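Local atomic coordinates of putative Acetyltransferase from the GNAT family (Novosphingobium aromaticivorans DSM 12444, PDB entry 3EC4), a protein that probably transfers acyl groups to an acceptor that is not known. Residues Pro193-Tyr198 and Leu211-Arg216; Gln133-Arg138 and Arg180-Gly185. One frame throughout, in Å; residues are numbered along the deposited sequence. Where two conformers were deposited one is given.

Contact 1 (Pro193-Tyr198 and Leu211-Arg216); sequences PYLHSY and LGFRAR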
ATOM      1  N   PRO A 193       9.430   4.751  -7.564  1.00 24.37           N
ATOM      2  CA  PRO A 193       8.355   4.827  -6.595  1.00 24.72           C
ATOM      3  C   PRO A 193       7.035   5.135  -7.235  1.00 26.10           C
ATOM      4  O   PRO A 193       6.977   5.902  -8.192  1.00 25.58           O
ATOM      5  CB  PRO A 193       8.767   5.999  -5.668  1.00 26.06           C
ATOM      6  CG  PRO A 193      10.236   6.201  -5.921  1.00 27.58           C
ATOM      7  CD  PRO A 193      10.436   5.822  -7.341  1.00 26.29           C
ATOM      8  N   TYR A 194       5.989   4.538  -6.691  1.00 25.89           N
ATOM      9  CA  TYR A 194       4.601   4.923  -6.976  1.00 26.08           C
ATOM     10  C   TYR A 194       3.775   4.820  -5.702  1.00 24.49           C
ATOM     11  O   TYR A 194       4.187   4.198  -4.722  1.00 25.62           O
ATOM     12  CB  TYR A 194       4.027   4.041  -8.091  1.00 25.31           C
ATOM     13  CG  TYR A 194       3.541   2.706  -7.626  1.00 24.37           C
ATOM     14  CD1 TYR A 194       4.422   1.658  -7.429  1.00 25.36           C
ATOM     15  CD2 TYR A 194       2.192   2.476  -7.450  1.00 29.44           C
ATOM     16  CE1 TYR A 194       3.956   0.416  -6.982  1.00 25.08           C
ATOM     17  CE2 TYR A 194       1.729   1.273  -7.041  1.00 25.41           C
ATOM     18  CZ  TYR A 194       2.627   0.236  -6.802  1.00 24.70           C
ATOM     19  OH  TYR A 194       2.151  -0.989  -6.388  1.00 27.21           O
ATOM     20  N   LEU A 195       2.584   5.408  -5.711  1.00 25.47           N
ATOM     21  CA  LEU A 195       1.692   5.329  -4.583  1.00 25.97           C
ATOM     22  C   LEU A 195       0.298   5.602  -5.041  1.00 26.49           C
ATOM     23  O   LEU A 195       0.074   6.029  -6.154  1.00 26.78           O
ATOM     24  CB  LEU A 195       2.097   6.307  -3.479  1.00 27.36           C
ATOM     25  CG  LEU A 195       2.166   7.808  -3.848  1.00 28.21           C
ATOM     26  CD1 LEU A 195       0.776   8.441  -3.883  1.00 25.38           C
ATOM     27  CD2 LEU A 195       3.108   8.593  -2.903  1.00 27.25           C
ATOM     28  N   HIS A 196      -0.645   5.299  -4.177  1.00 28.27           N
ATOM     29  CA  HIS A 196      -2.028   5.703  -4.361  1.00 28.30           C
ATOM     30  C   HIS A 196      -2.411   6.672  -3.270  1.00 29.66           C
ATOM     31  O   HIS A 196      -2.036   6.476  -2.100  1.00 33.28           O
ATOM     32  CB  HIS A 196      -2.995   4.503  -4.293  1.00 29.92           C
ATOM     33  CG  HIS A 196      -2.792   3.494  -5.385  1.00 31.44           C
ATOM     34  ND1 HIS A 196      -2.070   2.337  -5.202  1.00 36.53           N
ATOM     35  CD2 HIS A 196      -3.184   3.487  -6.687  1.00 35.23           C
ATOM     36  CE1 HIS A 196      -2.034   1.655  -6.336  1.00 32.75           C
ATOM     37  NE2 HIS A 196      -2.716   2.325  -7.246  1.00 32.45           N
ATOM     38  N   SER A 197      -3.168   7.702  -3.630  1.00 28.94           N
ATOM     39  CA  SER A 197      -3.870   8.538  -2.662  1.00 28.72           C
ATOM     40  C   SER A 197      -5.350   8.330  -2.871  1.00 27.84           C
ATOM     41  O   SER A 197      -5.737   8.095  -3.979  1.00 27.50           O
ATOM     42  CB  SER A 197      -3.570   9.997  -2.944  1.00 29.71           C
ATOM     43  OG  SER A 197      -4.162  10.878  -1.985  1.00 34.14           O
ATOM     44  N   TYR A 198      -6.168   8.581  -1.856  1.00 26.82           N
ATOM     45  CA  TYR A 198      -7.576   8.793  -2.109  1.00 27.83           C
ATOM     46  C   TYR A 198      -7.657   9.997  -3.031  1.00 29.68           C
ATOM     47  O   TYR A 198      -6.892  10.956  -2.842  1.00 29.35           O
ATOM     48  CB  TYR A 198      -8.353   9.043  -0.814  1.00 28.67           C
ATOM     49  CG  TYR A 198      -8.467   7.815   0.033  1.00 25.79           C
ATOM     50  CD1 TYR A 198      -9.446   6.867  -0.249  1.00 31.25           C
ATOM     51  CD2 TYR A 198      -7.574   7.544   1.052  1.00 33.26           C
ATOM     52  CE1 TYR A 198      -9.573   5.742   0.479  1.00 32.79           C
ATOM     53  CE2 TYR A 198      -7.699   6.370   1.816  1.00 35.37           C
ATOM     54  CZ  TYR A 198      -8.695   5.472   1.498  1.00 30.73           C
ATOM     55  OH  TYR A 198      -8.887   4.316   2.216  1.00 35.19           O
ATOM     56  N   LEU A 211       7.020  16.165  -3.498  1.00 24.94           N
ATOM     57  CA  LEU A 211       8.044  15.145  -3.267  1.00 29.88           C
ATOM     58  C   LEU A 211       8.394  14.418  -4.562  1.00 31.82           C
ATOM     59  O   LEU A 211       9.072  13.394  -4.534  1.00 33.89           O
ATOM     60  CB  LEU A 211       7.543  14.137  -2.230  1.00 28.53           C
ATOM     61  CG  LEU A 211       7.477  14.682  -0.794  1.00 28.16           C
ATOM     62  CD1 LEU A 211       6.690  13.612   0.029  1.00 30.45           C
ATOM     63  CD2 LEU A 211       8.846  14.926  -0.276  1.00 28.67           C
ATOM     64  N   GLY A 212       7.947  14.935  -5.706  1.00 27.39           N
ATOM     65  CA  GLY A 212       8.405  14.362  -6.987  1.00 26.36           C
ATOM     66  C   GLY A 212       7.431  13.428  -7.668  1.00 28.18           C
ATOM     67  O   GLY A 212       7.743  12.858  -8.727  1.00 27.56           O
ATOM     68  N   PHE A 213       6.258  13.224  -7.057  1.00 26.68           N
ATOM     69  CA  PHE A 213       5.244  12.326  -7.657  1.00 26.64           C
ATOM     70  C   PHE A 213       4.349  13.101  -8.604  1.00 28.35           C
ATOM     71  O   PHE A 213       3.986  14.236  -8.347  1.00 31.42           O
ATOM     72  CB  PHE A 213       4.365  11.653  -6.641  1.00 23.53           C
ATOM     73  CG  PHE A 213       5.081  10.644  -5.803  1.00 23.46           C
ATOM     74  CD1 PHE A 213       5.857  11.037  -4.732  1.00 25.64           C
ATOM     75  CD2 PHE A 213       5.009   9.284  -6.116  1.00 26.31           C
ATOM     76  CE1 PHE A 213       6.515  10.091  -3.963  1.00 27.35           C
ATOM     77  CE2 PHE A 213       5.641   8.332  -5.328  1.00 25.38           C
ATOM     78  CZ  PHE A 213       6.387   8.733  -4.268  1.00 27.87           C
ATOM     79  N   ARG A 214       3.994  12.477  -9.709  1.00 25.86           N
ATOM     80  CA  ARG A 214       3.058  13.082 -10.647  1.00 27.88           C
ATOM     81  C   ARG A 214       1.900  12.119 -10.815  1.00 29.04           C
ATOM     82  O   ARG A 214       2.082  10.900 -10.644  1.00 24.43           O
ATOM     83  CB  ARG A 214       3.739  13.363 -12.001  1.00 28.02           C
ATOM     84  CG  ARG A 214       4.118  12.119 -12.853  1.00 28.95           C
ATOM     85  CD  ARG A 214       5.018  12.508 -14.058  1.00 31.17           C
ATOM     86  NE  ARG A 214       5.493  11.315 -14.772  1.00 31.12           N
ATOM     87  CZ  ARG A 214       4.718  10.529 -15.513  1.00 32.99           C
ATOM     88  NH1 ARG A 214       3.455  10.818 -15.706  1.00 37.70           N
ATOM     89  NH2 ARG A 214       5.214   9.442 -16.078  1.00 32.68           N
ATOM     90  N   ALA A 215       0.725  12.672 -11.147  1.00 27.55           N
ATOM     91  CA  ALA A 215      -0.461  11.899 -11.413  1.00 24.85           C
ATOM     92  C   ALA A 215      -0.223  10.999 -12.590  1.00 26.89           C
ATOM     93  O   ALA A 215       0.225  11.445 -13.649  1.00 29.04           O
ATOM     94  CB  ALA A 215      -1.661  12.825 -11.692  1.00 31.37           C
ATOM     95  N   ARG A 216      -0.499   9.723 -12.412  1.00 26.67           N
ATOM     96  CA  ARG A 216      -0.404   8.783 -13.497  1.00 27.96           C
ATOM     97  C   ARG A 216      -1.805   8.473 -14.047  1.00 26.72           C
ATOM     98  O   ARG A 216      -2.061   8.687 -15.227  1.00 29.71           O
ATOM     99  CB  ARG A 216       0.286   7.502 -13.069  1.00 29.49           C
ATOM    100  CG  ARG A 216       0.677   6.688 -14.275  1.00 36.16           C
ATOM    101  CD  ARG A 216       0.999   5.280 -13.980  1.00 39.41           C
ATOM    102  NE  ARG A 216       0.733   4.503 -15.177  1.00 47.34           N
ATOM    103  CZ  ARG A 216      -0.222   3.581 -15.332  1.00 41.80           C
ATOM    104  NH1 ARG A 216      -1.049   3.198 -14.351  1.00 33.74           N
ATOM    105  NH2 ARG A 216      -0.307   3.000 -16.514  1.00 48.98           N
TER

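Contact 2 (Gln133-Arg138 and Arg180-Gly185); sequences QFYGVR and RKVIAG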
ATOM      1  N   GLN A 133      10.973  -2.488   3.462  1.00 31.19           N
ATOM      2  CA  GLN A 133      11.673  -1.631   4.423  1.00 29.25           C
ATOM      3  C   GLN A 133      10.724  -0.620   5.017  1.00 27.63           C
ATOM      4  O   GLN A 133      10.004   0.064   4.296  1.00 27.52           O
ATOM      5  CB  GLN A 133      12.799  -0.871   3.747  1.00 28.58           C
ATOM      6  CG  GLN A 133      13.660  -0.043   4.717  1.00 32.76           C
ATOM      7  CD  GLN A 133      14.438  -0.891   5.679  1.00 36.69           C
ATOM      8  OE1 GLN A 133      15.124  -1.820   5.261  1.00 41.59           O
ATOM      9  NE2 GLN A 133      14.329  -0.598   6.978  1.00 30.50           N
ATOM     10  N   PHE A 134      10.816  -0.461   6.332  1.00 26.75           N
ATOM     11  CA  PHE A 134      10.161   0.589   7.078  1.00 24.91           C
ATOM     12  C   PHE A 134      11.138   1.495   7.794  1.00 23.54           C
ATOM     13  O   PHE A 134      12.215   1.058   8.242  1.00 25.49           O
ATOM     14  CB  PHE A 134       9.164  -0.038   8.074  1.00 26.64           C
ATOM     15  CG  PHE A 134       7.816  -0.305   7.463  1.00 25.16           C
ATOM     16  CD1 PHE A 134       7.627  -1.411   6.649  1.00 31.84           C
ATOM     17  CD2 PHE A 134       6.764   0.561   7.664  1.00 30.12           C
ATOM     18  CE1 PHE A 134       6.391  -1.635   6.035  1.00 33.62           C
ATOM     19  CE2 PHE A 134       5.525   0.336   7.054  1.00 35.08           C
ATOM     20  CZ  PHE A 134       5.343  -0.764   6.264  1.00 31.39           C
ATOM     21  N   TYR A 135      10.800   2.782   7.830  1.00 23.50           N
ATOM     22  CA  TYR A 135      11.562   3.783   8.535  1.00 24.90           C
ATOM     23  C   TYR A 135      10.645   4.486   9.528  1.00 25.52           C
ATOM     24  O   TYR A 135       9.400   4.492   9.377  1.00 25.02           O
ATOM     25  CB  TYR A 135      12.135   4.787   7.537  1.00 25.77           C
ATOM     26  CG  TYR A 135      13.250   4.211   6.663  1.00 25.51           C
ATOM     27  CD1 TYR A 135      14.513   4.059   7.159  1.00 27.92           C
ATOM     28  CD2 TYR A 135      13.012   3.803   5.358  1.00 23.95           C
ATOM     29  CE1 TYR A 135      15.537   3.549   6.375  1.00 26.00           C
ATOM     30  CE2 TYR A 135      14.037   3.287   4.567  1.00 27.44           C
ATOM     31  CZ  TYR A 135      15.297   3.165   5.101  1.00 29.05           C
ATOM     32  OH  TYR A 135      16.351   2.632   4.353  1.00 33.18           O
ATOM     33  N   GLY A 136      11.263   5.066  10.548  1.00 24.42           N
ATOM     34  CA  GLY A 136      10.525   5.753  11.574  1.00 25.20           C
ATOM     35  C   GLY A 136      11.266   6.974  12.048  1.00 23.81           C
ATOM     36  O   GLY A 136      12.435   7.149  11.763  1.00 26.23           O
ATOM     37  N   VAL A 137      10.545   7.772  12.812  1.00 26.60           N
ATOM     38  CA  VAL A 137      11.138   8.844  13.585  0.50 26.35           C
ATOM     39  C   VAL A 137      10.680   8.680  15.023  1.00 27.88           C
ATOM     40  O   VAL A 137       9.503   8.389  15.284  1.00 28.58           O
ATOM     41  CB  VAL A 137      10.764  10.262  13.076  0.50 26.10           C
ATOM     42  CG1 VAL A 137      11.516  11.317  13.874  0.50 21.13           C
ATOM     43  CG2 VAL A 137      11.076  10.413  11.600  0.50 31.38           C
ATOM     44  N   ARG A 138      11.622   8.861  15.943  1.00 28.87           N
ATOM     45  CA  ARG A 138      11.340   8.772  17.381  1.00 29.86           C
ATOM     46  C   ARG A 138      11.421  10.140  18.017  1.00 28.84           C
ATOM     47  O   ARG A 138      12.320  10.906  17.713  1.00 32.13           O
ATOM     48  CB  ARG A 138      12.302   7.804  18.081  1.00 32.88           C
ATOM     49  CG  ARG A 138      12.136   6.370  17.578  1.00 34.08           C
ATOM     50  CD  ARG A 138      12.359   5.309  18.659  1.00 37.79           C
ATOM     51  NE  ARG A 138      11.779   4.035  18.229  1.00 36.73           N
ATOM     52  CZ  ARG A 138      10.776   3.386  18.840  1.00 39.60           C
ATOM     53  NH1 ARG A 138      10.226   3.852  19.951  1.00 33.19           N
ATOM     54  NH2 ARG A 138      10.326   2.245  18.338  1.00 39.59           N
ATOM     55  N   ARG A 180      10.669  10.773   1.793  1.00 25.08           N
ATOM     56  CA  ARG A 180      12.002  10.995   1.211  1.00 23.41           C
ATOM     57  C   ARG A 180      12.935   9.821   1.464  1.00 22.10           C
ATOM     58  O   ARG A 180      13.659   9.406   0.571  1.00 24.38           O
ATOM     59  CB  ARG A 180      12.662  12.246   1.773  1.00 24.45           C
ATOM     60  CG  ARG A 180      12.062  13.595   1.297  1.00 23.51           C
ATOM     61  CD  ARG A 180      12.777  14.705   2.004  1.00 25.58           C
ATOM     62  NE  ARG A 180      12.427  16.083   1.659  1.00 27.74           N
ATOM     63  CZ  ARG A 180      12.880  16.717   0.579  1.00 31.25           C
ATOM     64  NH1 ARG A 180      13.651  16.097  -0.288  1.00 29.58           N
ATOM     65  NH2 ARG A 180      12.552  17.985   0.360  1.00 31.42           N
ATOM     66  N   LYS A 181      12.960   9.324   2.687  1.00 24.23           N
ATOM     67  CA  LYS A 181      13.858   8.226   3.027  1.00 26.15           C
ATOM     68  C   LYS A 181      13.483   6.959   2.271  1.00 25.66           C
ATOM     69  O   LYS A 181      14.317   6.273   1.691  1.00 23.64           O
ATOM     70  CB  LYS A 181      13.835   7.969   4.516  1.00 27.10           C
ATOM     71  CG  LYS A 181      14.875   6.945   4.952  1.00 26.72           C
ATOM     72  CD  LYS A 181      16.304   7.410   4.781  1.00 33.32           C
ATOM     73  CE  LYS A 181      17.249   6.360   5.331  1.00 34.78           C
ATOM     74  NZ  LYS A 181      18.628   6.720   5.140  1.00 35.41           N
ATOM     75  N   VAL A 182      12.208   6.628   2.269  1.00 25.43           N
ATOM     76  CA  VAL A 182      11.769   5.441   1.531  1.00 24.12           C
ATOM     77  C   VAL A 182      12.157   5.495   0.012  1.00 27.97           C
ATOM     78  O   VAL A 182      12.674   4.511  -0.551  1.00 26.72           O
ATOM     79  CB  VAL A 182      10.220   5.226   1.706  1.00 22.25           C
ATOM     80  CG1 VAL A 182       9.742   4.102   0.683  1.00 23.70           C
ATOM     81  CG2 VAL A 182       9.855   4.826   3.138  1.00 23.51           C
ATOM     82  N   ILE A 183      11.896   6.634  -0.650  1.00 25.51           N
ATOM     83  CA  ILE A 183      12.145   6.763  -2.093  1.00 25.42           C
ATOM     84  C   ILE A 183      13.646   6.824  -2.457  1.00 25.95           C
ATOM     85  O   ILE A 183      14.018   6.382  -3.512  1.00 22.43           O
ATOM     86  CB  ILE A 183      11.329   7.900  -2.757  1.00 22.73           C
ATOM     87  CG1 ILE A 183      11.770   9.282  -2.300  1.00 26.96           C
ATOM     88  CG2 ILE A 183       9.821   7.652  -2.556  1.00 24.02           C
ATOM     89  CD1 ILE A 183      10.968  10.452  -2.990  1.00 26.45           C
ATOM     90  N   ALA A 184      14.475   7.280  -1.503  1.00 24.06           N
ATOM     91  CA  ALA A 184      15.917   7.246  -1.635  1.00 25.41           C
ATOM     92  C   ALA A 184      16.395   5.800  -1.765  1.00 24.55           C
ATOM     93  O   ALA A 184      17.284   5.490  -2.579  1.00 23.63           O
ATOM     94  CB  ALA A 184      16.537   7.923  -0.450  1.00 25.53           C
ATOM     95  N   GLY A 185      15.819   4.908  -0.964  1.00 24.05           N
ATOM     96  CA  GLY A 185      16.226   3.494  -0.986  1.00 26.08           C
ATOM     97  C   GLY A 185      15.809   2.855  -2.293  1.00 26.13           C
ATOM     98  O   GLY A 185      16.583   2.117  -2.917  1.00 23.84           O
TER

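Contact 1 (Pro193-Tyr198 and Leu211-Arg216)
Leu195 lays a methyl over the face of the Phe213 ring, and this is the tight part of the contact. CD2 of Leu195 sits 3.6 Å from the centroid of the Phe213 ring and only 14° off its normal. This is a CH-pi contact close to the middle of the ring. In Leu195, CG stands between the backbone N and the carbonyl carbon (chi1 58°), a turn that brings the isobutyl end nearer to the ring. CG of Leu195 also lies 3.8 Å from CE2 of Phe213. The backbone of strand 192-198 meets the rim of the same ring: Tyr194 CA is 3.9 Å from Phe213 CE2, near the ring plane. Pro193 adds its CB, 3.9 Å from Phe213 CZ. All four residues are buried. With an alanine here in place of Phe213, Leu195 CD2 would probably lose the surface it rests on, and a gap would open beside Pro193. Only apolar contacts join the two segments.

The other side is looser. Phe213 points toward strand 192-198, while its neighbours Gly212 and Arg214 are exposed. Arg214 forms a salt bridge with Asp90. Arg216 is partly exposed; it forms a salt bridge with Asp9 and a hydrogen bond with Gln86. Gly212, with phi 101°, is the C-prime residue of a Schellman motif that ends helix 202-210. In it, Gly212 N bonds to Glu209 O and Phe213 N to Tyr208 O. Strand 76-88 runs between strands 192-198 and 214-226 in the sheet, and Phe213 also touches its Met87. The arrangement is a beta-alpha-beta crossover that skips one strand, in the C-terminal part of a GNAT fold.

Contact 2 (Gln133-Arg138 and Arg180-Gly185)
Gln133 NE2 donates a hydrogen bond to Phe134 O at 3.0 Å, which places NE2 above one face of the Tyr135 ring, offset toward its rim. Lys181 covers the opposite face. The contact belongs to the GNAT fold: helix 174-188 packs on the sheet where strand 134-139 pairs with strands 142-149 and 102-103. Tyr135 points at the helix and has the largest share of the contact.

Lys181 CG stands over the ring centre, 3.5 Å from the centroid of Tyr135 and 4° off its normal. This CH-pi contact uses the aliphatic part of the lysine. Its CG is anti to the backbone N (chi1 -173°), and the chain then bends at chi2 (67°), which carries CE along the same face. The two side chains cross at about a right angle.

Val182 comes in at the ring edge, near its plane, with its CG2 4.0 Å from Tyr135 CD2. It is buried and also packs on Ala147, Glu149 and Val160 of the sheet. Ile101 touches both Tyr135 and Lys181, and Ala103 adds to the wall round the tyrosine. An acetate ion, probably from the crystallisation liquor, lies close to the Tyr135 side chain.

The closest pair of atoms across the contact is Lys181 CE and Tyr135 CE1, at 3.5 Å.

Following the chain from the N terminus, strands 61-66 and 76-88 come before strand 134-139, which holds the first segment of either contact. The chain then runs through strands 142-149 and 157-165 to helix 174-188, where contact 2 closes a loop of 41 residues. Strand 192-198 follows that helix directly and opens contact 1. Helix 202-210 fills most of the 12 residues before residues 211-216 close it. The two loops are in series and neither nest nor cross. The contacts still touch. Ile183 CG2 lies 3.7 Å from Pro193 CB, and it also meets the Phe213 ring. Leu211 packs on Arg180. Helix 174-188 packs against contact 1 as well as forming contact 2, and both contacts reach the same sheet.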